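Local coordinates for protein putative polysaccharide binding proteins (DUF1812) (Bacteroides thetaiotaomicron VPI-5482, PDB 3GF8) that probably serves as an outer-membrane lipoprotein of the FimB/Mfa2 family in the assembly or anchoring of fimbriae on the cell surface, at residues L108-S113 against L188-L193; N117-T122 against D211-R216; D171-E176 against V192-P197. One frame throughout, in Å; residues are numbered along the deposited sequence.

In the fold
Following the chain from the N terminus, residues 108-113 leave strand 105-108 and reach forward to 188-193, closing the loop of contact 1. Before that loop ends, 117-122 sets out for 211-216, so contacts 1 and 2 cross along the chain. Contact 3 joins 171-176 to 192-197: it falls wholly between the two segments of contact 2 and finishes on the stretch where contact 1 ends, sharing Val192 and Leu193 with it. In space the three adjoin. Leu108 packs on Met120, Met215 and Phe195, and Phe195 lies against strand 209-214. Together they tie the small sheet holding 105-108, the sheet holding 170-176 and 193-195, and strand 209-214.

Contact 1 of 3, residues L108-S113 against L188-L193; sequences LKREAS and LDDDVL
Arg110 and Asp190 approach from opposite directions and meet end-on, guanidinium against carboxylate, with the two planes only 21° apart. Arg110 NH2 gives a nearly straight bond of 2.7 Å to Asp190 OD2. Beside it, Arg110 NH1 bonds Asp190 OD1 at 2.9 Å. Each carboxylate oxygen uses its syn lone pair, and the result is a bidentate salt bridge. A different edge of the guanidinium is held by its own segment: NE and NH2 of Arg110 both donate to the carbonyl oxygen of Leu108, NE at 2.8 Å. The side chain reaches this oxygen by folding back, CG lying between the backbone N and the carbonyl carbon (chi1 78°), with further bends at chi2 and chi3. One water fills the last position, accepting from Arg110 NH1 at 2.7 Å and donating to Asp191 OD2, which links the arginine to a second, more distant acid. All five N-H groups of the guanidinium are therefore used, and its rotation is fixed. Asp190 is steadied as well, since the backbone N of Asp191 donates to Asp190 OD1 from above the carboxylate plane.

Leu193 supplies the apolar side. Its CD2 sits over the centre of one guanidinium face, 4.1 Å above the plane, the two side chains crossing at about a right angle. The other branch of Leu193, CD1, touches Leu108 CD2 at 3.9 Å. Ile116 of strand 115-116 lies against Leu108, Arg110 and Leu193, so the ion pair borders apolar packing.

The arrangement is a bidentate arginine-aspartate bridge between two loops of a beta-rich fold: it pins the loop leaving strand 105-108 to the one entering strand 193-195, where two separate sheets approach each other.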
loop_
_atom_site.group_PDB
_atom_site.type_symbol
_atom_site.label_atom_id
_atom_site.label_comp_id
_atom_site.label_asym_id
_atom_site.label_seq_id
_atom_site.Cartn_x
_atom_site.Cartn_y
_atom_site.Cartn_z
ATOM N N LEU A 108 -0.588 4.595 -10.624
ATOM C CA LEU A 108 -1.476 3.446 -10.841
ATOM C C LEU A 108 -2.244 3.695 -12.137
ATOM O O LEU A 108 -2.795 4.780 -12.329
ATOM C CB LEU A 108 -2.465 3.292 -9.675
ATOM C CG LEU A 108 -3.544 2.216 -9.717
ATOM C CD1 LEU A 108 -2.947 0.816 -9.773
ATOM C CD2 LEU A 108 -4.520 2.363 -8.484
ATOM N N LYS A 109 -2.240 2.717 -13.041
ATOM C CA LYS A 109 -2.940 2.843 -14.301
ATOM C C LYS A 109 -4.435 2.847 -14.062
ATOM O O LYS A 109 -4.943 2.077 -13.226
ATOM C CB LYS A 109 -2.573 1.674 -15.223
ATOM C CG LYS A 109 -1.098 1.710 -15.700
ATOM C CD LYS A 109 -0.875 0.578 -16.693
ATOM C CE LYS A 109 0.556 0.370 -17.079
ATOM N NZ LYS A 109 0.738 -1.005 -17.644
ATOM N N ARG A 110 -5.128 3.720 -14.784
ATOM C CA ARG A 110 -6.594 3.771 -14.782
ATOM C C ARG A 110 -7.152 4.140 -16.159
ATOM O O ARG A 110 -6.490 4.741 -16.981
ATOM C CB ARG A 110 -7.148 4.714 -13.717
ATOM C CG ARG A 110 -7.091 6.236 -14.071
ATOM C CD ARG A 110 -5.665 6.701 -14.399
ATOM N NE ARG A 110 -4.762 6.600 -13.246
ATOM C CZ ARG A 110 -4.517 7.592 -12.380
ATOM N NH1 ARG A 110 -5.109 8.774 -12.522
ATOM N NH2 ARG A 110 -3.682 7.400 -11.352
ATOM N N GLU A 111 -8.388 3.762 -16.381
ATOM C CA GLU A 111 -9.163 4.169 -17.529
ATOM C C GLU A 111 -9.879 5.478 -17.246
ATOM O O GLU A 111 -9.868 5.935 -16.109
ATOM C CB GLU A 111 -10.235 3.138 -17.750
ATOM C CG GLU A 111 -9.754 1.758 -18.144
ATOM C CD GLU A 111 -10.967 0.853 -18.457
ATOM O OE1 GLU A 111 -12.080 1.134 -17.892
ATOM O OE2 GLU A 111 -10.794 -0.108 -19.263
ATOM N N ALA A 112 -10.576 6.025 -18.256
ATOM C CA ALA A 112 -11.300 7.302 -18.112
ATOM C C ALA A 112 -12.250 7.282 -16.963
ATOM O O ALA A 112 -12.476 8.333 -16.337
ATOM C CB ALA A 112 -12.092 7.691 -19.395
ATOM N N SER A 113 -12.847 6.119 -16.690
ATOM C CA SER A 113 -13.808 6.032 -15.592
ATOM C C SER A 113 -13.211 6.217 -14.185
ATOM O O SER A 113 -13.938 6.364 -13.238
ATOM C CB SER A 113 -14.505 4.683 -15.613
ATOM O OG SER A 113 -13.664 3.688 -15.075
ATOM N N LEU A 188 1.293 12.513 -4.825
ATOM C CA LEU A 188 1.229 13.625 -5.765
ATOM C C LEU A 188 -0.227 13.939 -6.082
ATOM O O LEU A 188 -1.126 13.142 -5.799
ATOM C CB LEU A 188 1.984 13.260 -7.056
ATOM C CG LEU A 188 3.436 12.825 -6.850
ATOM C CD1 LEU A 188 4.169 12.514 -8.180
ATOM C CD2 LEU A 188 4.206 13.897 -6.050
ATOM N N ASP A 189 -0.454 15.100 -6.683
ATOM C CA ASP A 189 -1.786 15.476 -7.113
ATOM C C ASP A 189 -2.208 14.491 -8.194
ATOM O O ASP A 189 -1.391 14.061 -9.012
ATOM C CB ASP A 189 -1.814 16.916 -7.639
ATOM C CG ASP A 189 -1.729 17.958 -6.503
ATOM O OD1 ASP A 189 -1.614 17.562 -5.322
ATOM O OD2 ASP A 189 -1.780 19.171 -6.776
ATOM N N ASP A 190 -3.472 14.108 -8.165
ATOM C CA ASP A 190 -3.993 13.081 -9.073
ATOM C C ASP A 190 -5.499 13.168 -9.032
ATOM O O ASP A 190 -6.052 13.876 -8.193
ATOM C CB ASP A 190 -3.484 11.685 -8.668
ATOM C CG ASP A 190 -3.678 10.619 -9.778
ATOM O OD1 ASP A 190 -4.093 10.956 -10.905
ATOM O OD2 ASP A 190 -3.438 9.420 -9.512
ATOM N N ASP A 191 -6.165 12.511 -9.975
ATOM C CA ASP A 191 -7.612 12.339 -9.880
ATOM C C ASP A 191 -7.954 11.486 -8.700
ATOM O O ASP A 191 -7.133 10.695 -8.256
ATOM C CB ASP A 191 -8.145 11.657 -11.133
ATOM C CG ASP A 191 -8.056 12.550 -12.340
ATOM O OD1 ASP A 191 -8.472 13.715 -12.212
ATOM O OD2 ASP A 191 -7.563 12.115 -13.397
ATOM N N VAL A 192 -9.189 11.656 -8.208
ATOM C CA VAL A 192 -9.779 10.738 -7.236
ATOM C C VAL A 192 -10.242 9.450 -7.918
ATOM O O VAL A 192 -10.999 9.485 -8.896
ATOM C CB VAL A 192 -10.966 11.398 -6.514
ATOM C CG1 VAL A 192 -11.674 10.408 -5.522
ATOM C CG2 VAL A 192 -10.483 12.658 -5.800
ATOM N N LEU A 193 -9.795 8.326 -7.362
ATOM C CA LEU A 193 -10.111 7.016 -7.869
ATOM C C LEU A 193 -11.158 6.336 -6.961
ATOM O O LEU A 193 -11.225 6.616 -5.751
ATOM C CB LEU A 193 -8.837 6.164 -7.956
ATOM C CG LEU A 193 -7.650 6.703 -8.763
ATOM C CD1 LEU A 193 -6.491 5.718 -8.689
ATOM C CD2 LEU A 193 -8.022 7.064 -10.237
HETATM O O HOH W 1 -6.485 9.985 -14.544
#

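Contact 2 of 3, residues N117-T122 against D211-R216; sequences NKRMET and DMNTMR
A buried side-chain-to-backbone contact joins Asn213, on strand 209-214, to Lys118 and Met120 in the connection between strands 115-116 and 124-133. Asn213 ND2 donates to the carbonyl oxygen of Lys118 at 3.0 Å in a fairly straight bond (166°), with that oxygen close to the amide plane. From the other end of the amide, OD1 accepts the backbone N of Met120 at 2.9 Å, in the carbonyl plane and on a lone pair. The primary amide thus bridges the C=O and N-H on either side of Arg119, as at a strand edge, although 117-122 forms no regular strand; the backbone of Asn213 stays in the sheet beside strand 139-158. Both ends of the amide being engaged, the group cannot flip without losing these bonds.

A water adds a second donor to Asn213 OD1, at 2.6 Å, and also donates to the carbonyl oxygen of Met120. Arg119 CG approaches the same oxygen of Asn213 at 3.5 Å before the rest of that side chain turns away. Met120 runs past the amide, bent at chi2 and chi3, and brings its CE to within 3.8 Å of Met215 SE (both are selenomethionine); Tyr89 and Leu108 pack against both.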
loop_
_atom_site.group_PDB
_atom_site.type_symbol
_atom_site.label_atom_id
_atom_site.label_comp_id
_atom_site.label_asym_id
_atom_site.label_seq_id
_atom_site.Cartn_x
_atom_site.Cartn_y
_atom_site.Cartn_z
ATOM N N ASN A 117 -10.673 -1.980 -10.209
ATOM C CA ASN A 117 -11.322 -3.152 -9.627
ATOM C C ASN A 117 -10.507 -4.411 -9.790
ATOM O O ASN A 117 -11.060 -5.498 -9.830
ATOM C CB ASN A 117 -12.760 -3.355 -10.182
ATOM C CG ASN A 117 -12.809 -3.414 -11.696
ATOM O OD1 ASN A 117 -11.779 -3.524 -12.371
ATOM N ND2 ASN A 117 -14.017 -3.334 -12.242
ATOM N N LYS A 118 -9.199 -4.268 -9.909
ATOM C CA LYS A 118 -8.320 -5.415 -10.016
ATOM C C LYS A 118 -7.520 -5.558 -8.716
ATOM O O LYS A 118 -7.347 -4.588 -7.980
ATOM C CB LYS A 118 -7.365 -5.246 -11.202
ATOM C CG LYS A 118 -6.210 -4.301 -10.920
ATOM C CD LYS A 118 -5.268 -4.078 -12.138
ATOM C CE LYS A 118 -5.520 -2.740 -12.844
ATOM N NZ LYS A 118 -4.447 -2.376 -13.877
ATOM N N ARG A 119 -7.013 -6.749 -8.436
ATOM C CA ARG A 119 -6.069 -6.873 -7.348
ATOM C C ARG A 119 -4.699 -6.508 -7.882
ATOM O O ARG A 119 -4.196 -7.206 -8.701
ATOM C CB ARG A 119 -6.048 -8.270 -6.721
ATOM C CG ARG A 119 -5.051 -8.321 -5.541
ATOM C CD ARG A 119 -5.172 -9.588 -4.779
ATOM N NE ARG A 119 -4.824 -10.725 -5.623
ATOM C CZ ARG A 119 -5.063 -12.012 -5.340
ATOM N NH1 ARG A 119 -5.663 -12.386 -4.210
ATOM N NH2 ARG A 119 -4.686 -12.938 -6.211
HETATM N N MSE A 120 -4.113 -5.389 -7.452
HETATM C CA MSE A 120 -2.775 -5.015 -7.914
HETATM C C MSE A 120 -1.694 -5.927 -7.347
HETATM O O MSE A 120 -1.769 -6.319 -6.193
HETATM C CB MSE A 120 -2.417 -3.613 -7.483
HETATM C CG MSE A 120 -2.995 -2.576 -8.324
HETATM SE SE MSE A 120 -4.517 -1.896 -7.430
HETATM C CE MSE A 120 -3.574 -0.696 -6.412
ATOM N N GLU A 121 -0.672 -6.218 -8.142
ATOM C CA GLU A 121 0.558 -6.807 -7.601
ATOM C C GLU A 121 1.131 -5.851 -6.545
ATOM O O GLU A 121 1.088 -4.585 -6.694
ATOM C CB GLU A 121 1.569 -7.118 -8.714
ATOM C CG GLU A 121 2.273 -5.911 -9.342
ATOM C CD GLU A 121 1.512 -5.214 -10.462
ATOM O OE1 GLU A 121 0.317 -5.467 -10.656
ATOM O OE2 GLU A 121 2.133 -4.391 -11.178
ATOM N N THR A 122 1.589 -6.450 -5.454
ATOM C CA THR A 122 1.963 -5.718 -4.264
ATOM C C THR A 122 3.177 -4.867 -4.571
ATOM O O THR A 122 4.124 -5.316 -5.258
ATOM C CB THR A 122 2.240 -6.654 -3.093
ATOM O OG1 THR A 122 1.018 -7.300 -2.756
ATOM C CG2 THR A 122 2.787 -5.888 -1.859
ATOM N N ASP A 211 -13.573 -8.367 -1.130
ATOM C CA ASP A 211 -12.160 -8.050 -1.038
ATOM C C ASP A 211 -11.857 -6.940 -1.978
ATOM O O ASP A 211 -12.178 -7.021 -3.173
ATOM C CB ASP A 211 -11.253 -9.211 -1.427
ATOM C CG ASP A 211 -11.204 -10.309 -0.380
ATOM O OD1 ASP A 211 -11.616 -10.052 0.763
ATOM O OD2 ASP A 211 -10.747 -11.440 -0.717
HETATM N N MSE A 212 -11.182 -5.936 -1.436
HETATM C CA MSE A 212 -10.775 -4.729 -2.151
HETATM C C MSE A 212 -9.315 -4.456 -1.910
HETATM O O MSE A 212 -8.738 -4.959 -0.943
HETATM C CB MSE A 212 -11.556 -3.558 -1.569
HETATM C CG MSE A 212 -13.062 -3.863 -1.514
HETATM SE SE MSE A 212 -14.166 -2.361 -0.959
HETATM C CE MSE A 212 -14.002 -1.289 -2.429
ATOM N N ASN A 213 -8.719 -3.608 -2.735
ATOM C CA ASN A 213 -7.410 -3.039 -2.398
ATOM C C ASN A 213 -7.231 -1.569 -2.788
ATOM O O ASN A 213 -7.898 -1.063 -3.656
ATOM C CB ASN A 213 -6.212 -3.902 -2.875
ATOM C CG ASN A 213 -6.144 -4.145 -4.387
ATOM O OD1 ASN A 213 -5.222 -4.844 -4.856
ATOM N ND2 ASN A 213 -7.100 -3.647 -5.139
ATOM N N THR A 214 -6.322 -0.882 -2.123
ATOM C CA THR A 214 -6.067 0.488 -2.508
ATOM C C THR A 214 -4.584 0.780 -2.393
ATOM O O THR A 214 -3.799 -0.075 -2.001
ATOM C CB THR A 214 -6.900 1.490 -1.654
ATOM O OG1 THR A 214 -6.770 2.801 -2.211
ATOM C CG2 THR A 214 -6.444 1.468 -0.169
HETATM N N MSE A 215 -4.207 2.005 -2.737
HETATM C CA MSE A 215 -2.821 2.446 -2.591
HETATM C C MSE A 215 -2.678 2.938 -1.121
HETATM O O MSE A 215 -3.418 2.472 -0.270
HETATM C CB MSE A 215 -2.533 3.485 -3.675
HETATM C CG MSE A 215 -2.623 2.866 -5.085
HETATM SE SE MSE A 215 -0.979 2.005 -5.554
HETATM C CE MSE A 215 -0.017 3.680 -5.825
ATOM N N ARG A 216 -1.761 3.860 -0.827
ATOM C CA ARG A 216 -1.347 4.146 0.541
ATOM C C ARG A 216 -2.475 4.678 1.368
ATOM O O ARG A 216 -3.271 5.513 0.873
ATOM C CB ARG A 216 -0.226 5.174 0.566
ATOM C CG ARG A 216 1.063 4.683 -0.115
ATOM C CD ARG A 216 2.223 5.579 0.226
ATOM N NE ARG A 216 2.603 5.399 1.619
ATOM C CZ ARG A 216 3.222 6.308 2.373
ATOM N NH1 ARG A 216 3.512 7.512 1.905
ATOM N NH2 ARG A 216 3.538 6.024 3.615
HETATM O O HOH W 2 -2.860 -5.307 -3.898
#

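Contact 3 of 3, residues D171-E176 against V192-P197; sequences DYEIIE and VLSFRP
Strands 171-176 and 193-195 run antiparallel, the N-to-C directions of the two short segments at 142°, with Ile174-Phe195 and Glu176-Leu193 as hydrogen-bonded pairs and Ile175-Ser194 as the non-hydrogen-bonded pair between them. Around Ile174 and Phe195 the backbone bonds are short, the N of Phe195 lying 2.7 Å from the O of Ile174.

On the face carrying Ser194 and Ile175, three polar side chains join. Ser194 OG, swung anti to its own backbone nitrogen (chi1 -178°), donates to Glu173 OE1 in a very short bond of 2.5 Å. The hydroxyl also accepts from Arg196 NE at 2.9 Å and lies in the guanidinium plane. Glu173 and Arg196 run side by side in the same direction, but their flat ends are turned 76° apart. Arg196 NH2 reaches Glu173 OE1 at 3.3 Å, a salt bridge whose hydrogen bond is weak. A leucine in place of Arg196 would take away the NE donor and the positive charge, and is likely to leave the Ser194 hydroxyl and the Glu173 carboxylate freer to turn.

Phe195 and Ile174 occupy the other face, their CB atoms 4.1 Å apart. The ring of Phe195 presents its edge to the carbonyl oxygen of Ile174, with CD1 at 3.4 Å, and packs beyond this pair on Thr214 of strand 209-214 and Ile116 of strand 115-116. Further along, Pro197 CG meets Tyr172 CB at 3.8 Å where the strand pairing has ended.

Phe195 and Ile174 thus give one face an apolar patch, while on the other, beside Ile175, Ser194 passes a hydrogen-bond chain from arginine to glutamate, which would be expected to stabilise the glutamate's negative charge.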
loop_
_atom_site.group_PDB
_atom_site.type_symbol
_atom_site.label_atom_id
_atom_site.label_comp_id
_atom_site.label_asym_id
_atom_site.label_seq_id
_atom_site.Cartn_x
_atom_site.Cartn_y
_atom_site.Cartn_z
ATOM N N ASP A 171 -23.281 -1.602 -4.067
ATOM C CA ASP A 171 -21.927 -1.396 -4.541
ATOM C C ASP A 171 -21.012 -0.800 -3.453
ATOM O O ASP A 171 -21.477 -0.081 -2.544
ATOM C CB ASP A 171 -21.924 -0.436 -5.710
ATOM C CG ASP A 171 -22.620 -0.994 -6.923
ATOM O OD1 ASP A 171 -22.689 -2.256 -7.071
ATOM O OD2 ASP A 171 -23.105 -0.140 -7.710
ATOM N N TYR A 172 -19.715 -1.061 -3.611
ATOM C CA TYR A 172 -18.695 -0.786 -2.609
ATOM C C TYR A 172 -17.550 -0.067 -3.249
ATOM O O TYR A 172 -17.029 -0.530 -4.280
ATOM C CB TYR A 172 -18.164 -2.083 -2.053
ATOM C CG TYR A 172 -19.238 -2.991 -1.562
ATOM C CD1 TYR A 172 -19.940 -3.815 -2.447
ATOM C CD2 TYR A 172 -19.594 -2.997 -0.219
ATOM C CE1 TYR A 172 -20.964 -4.648 -1.985
ATOM C CE2 TYR A 172 -20.548 -3.839 0.248
ATOM C CZ TYR A 172 -21.265 -4.644 -0.655
ATOM O OH TYR A 172 -22.257 -5.465 -0.176
ATOM N N GLU A 173 -17.154 1.040 -2.618
ATOM C CA GLU A 173 -16.038 1.829 -3.051
ATOM C C GLU A 173 -15.145 2.309 -1.906
ATOM O O GLU A 173 -15.630 2.682 -0.832
ATOM C CB GLU A 173 -16.534 3.110 -3.742
ATOM C CG GLU A 173 -17.534 2.947 -4.852
ATOM C CD GLU A 173 -18.022 4.313 -5.297
ATOM O OE1 GLU A 173 -17.307 4.994 -6.081
ATOM O OE2 GLU A 173 -19.101 4.720 -4.819
ATOM N N ILE A 174 -13.847 2.332 -2.180
ATOM C CA ILE A 174 -12.877 3.074 -1.398
ATOM C C ILE A 174 -12.487 4.218 -2.346
ATOM O O ILE A 174 -12.152 3.955 -3.511
ATOM C CB ILE A 174 -11.668 2.192 -1.008
ATOM C CG1 ILE A 174 -12.129 1.101 -0.011
ATOM C CG2 ILE A 174 -10.552 3.039 -0.424
ATOM C CD1 ILE A 174 -11.046 0.182 0.524
ATOM N N ILE A 175 -12.586 5.463 -1.871
ATOM C CA ILE A 175 -12.403 6.659 -2.708
ATOM C C ILE A 175 -11.216 7.468 -2.201
ATOM O O ILE A 175 -11.177 7.861 -1.072
ATOM C CB ILE A 175 -13.687 7.530 -2.759
ATOM C CG1 ILE A 175 -14.831 6.698 -3.350
ATOM C CG2 ILE A 175 -13.436 8.847 -3.574
ATOM C CD1 ILE A 175 -16.257 7.242 -3.145
ATOM N N GLU A 176 -10.215 7.646 -3.037
ATOM C CA GLU A 176 -9.047 8.407 -2.667
ATOM C C GLU A 176 -8.256 8.735 -3.925
ATOM O O GLU A 176 -8.363 8.036 -4.928
ATOM C CB GLU A 176 -8.194 7.610 -1.693
ATOM C CG GLU A 176 -7.086 8.412 -1.038
ATOM C CD GLU A 176 -7.594 9.691 -0.419
ATOM O OE1 GLU A 176 -8.182 9.639 0.675
ATOM O OE2 GLU A 176 -7.417 10.742 -1.063
ATOM N N VAL A 192 -9.189 11.656 -8.208
ATOM C CA VAL A 192 -9.779 10.738 -7.236
ATOM C C VAL A 192 -10.242 9.450 -7.918
ATOM O O VAL A 192 -10.999 9.485 -8.896
ATOM C CB VAL A 192 -10.966 11.398 -6.514
ATOM C CG1 VAL A 192 -11.674 10.408 -5.522
ATOM C CG2 VAL A 192 -10.483 12.658 -5.800
ATOM N N LEU A 193 -9.795 8.326 -7.362
ATOM C CA LEU A 193 -10.111 7.016 -7.869
ATOM C C LEU A 193 -11.158 6.336 -6.961
ATOM O O LEU A 193 -11.225 6.616 -5.751
ATOM C CB LEU A 193 -8.837 6.164 -7.956
ATOM C CG LEU A 193 -7.650 6.703 -8.763
ATOM C CD1 LEU A 193 -6.491 5.718 -8.689
ATOM C CD2 LEU A 193 -8.022 7.064 -10.237
ATOM N N SER A 194 -11.982 5.487 -7.590
ATOM C CA SER A 194 -12.963 4.608 -6.949
ATOM C C SER A 194 -12.444 3.167 -6.994
ATOM O O SER A 194 -12.431 2.525 -8.042
ATOM C CB SER A 194 -14.311 4.713 -7.677
ATOM O OG SER A 194 -15.329 3.909 -7.069
ATOM N N PHE A 195 -11.936 2.685 -5.863
ATOM C CA PHE A 195 -11.466 1.312 -5.781
ATOM C C PHE A 195 -12.654 0.473 -5.421
ATOM O O PHE A 195 -13.355 0.789 -4.454
ATOM C CB PHE A 195 -10.378 1.154 -4.721
ATOM C CG PHE A 195 -9.118 1.938 -5.013
ATOM C CD1 PHE A 195 -9.023 3.283 -4.669
ATOM C CD2 PHE A 195 -8.020 1.337 -5.625
ATOM C CE1 PHE A 195 -7.860 3.999 -4.925
ATOM C CE2 PHE A 195 -6.850 2.051 -5.882
ATOM C CZ PHE A 195 -6.775 3.384 -5.531
ATOM N N ARG A 196 -12.875 -0.594 -6.183
ATOM C CA ARG A 196 -14.048 -1.437 -6.008
ATOM C C ARG A 196 -13.665 -2.878 -5.893
ATOM O O ARG A 196 -12.578 -3.217 -6.264
ATOM C CB ARG A 196 -14.949 -1.276 -7.214
ATOM C CG ARG A 196 -15.414 0.132 -7.314
ATOM C CD ARG A 196 -16.405 0.369 -8.408
ATOM N NE ARG A 196 -16.695 1.791 -8.406
ATOM C CZ ARG A 196 -17.650 2.369 -9.115
ATOM N NH1 ARG A 196 -18.439 1.642 -9.861
ATOM N NH2 ARG A 196 -17.840 3.686 -9.049
ATOM N N PRO A 197 -14.569 -3.731 -5.401
ATOM C CA PRO A 197 -14.158 -5.112 -5.129
ATOM C C PRO A 197 -13.562 -5.849 -6.312
ATOM O O PRO A 197 -14.048 -5.725 -7.426
ATOM C CB PRO A 197 -15.447 -5.778 -4.679
ATOM C CG PRO A 197 -16.217 -4.644 -4.016
ATOM C CD PRO A 197 -15.920 -3.447 -4.873
#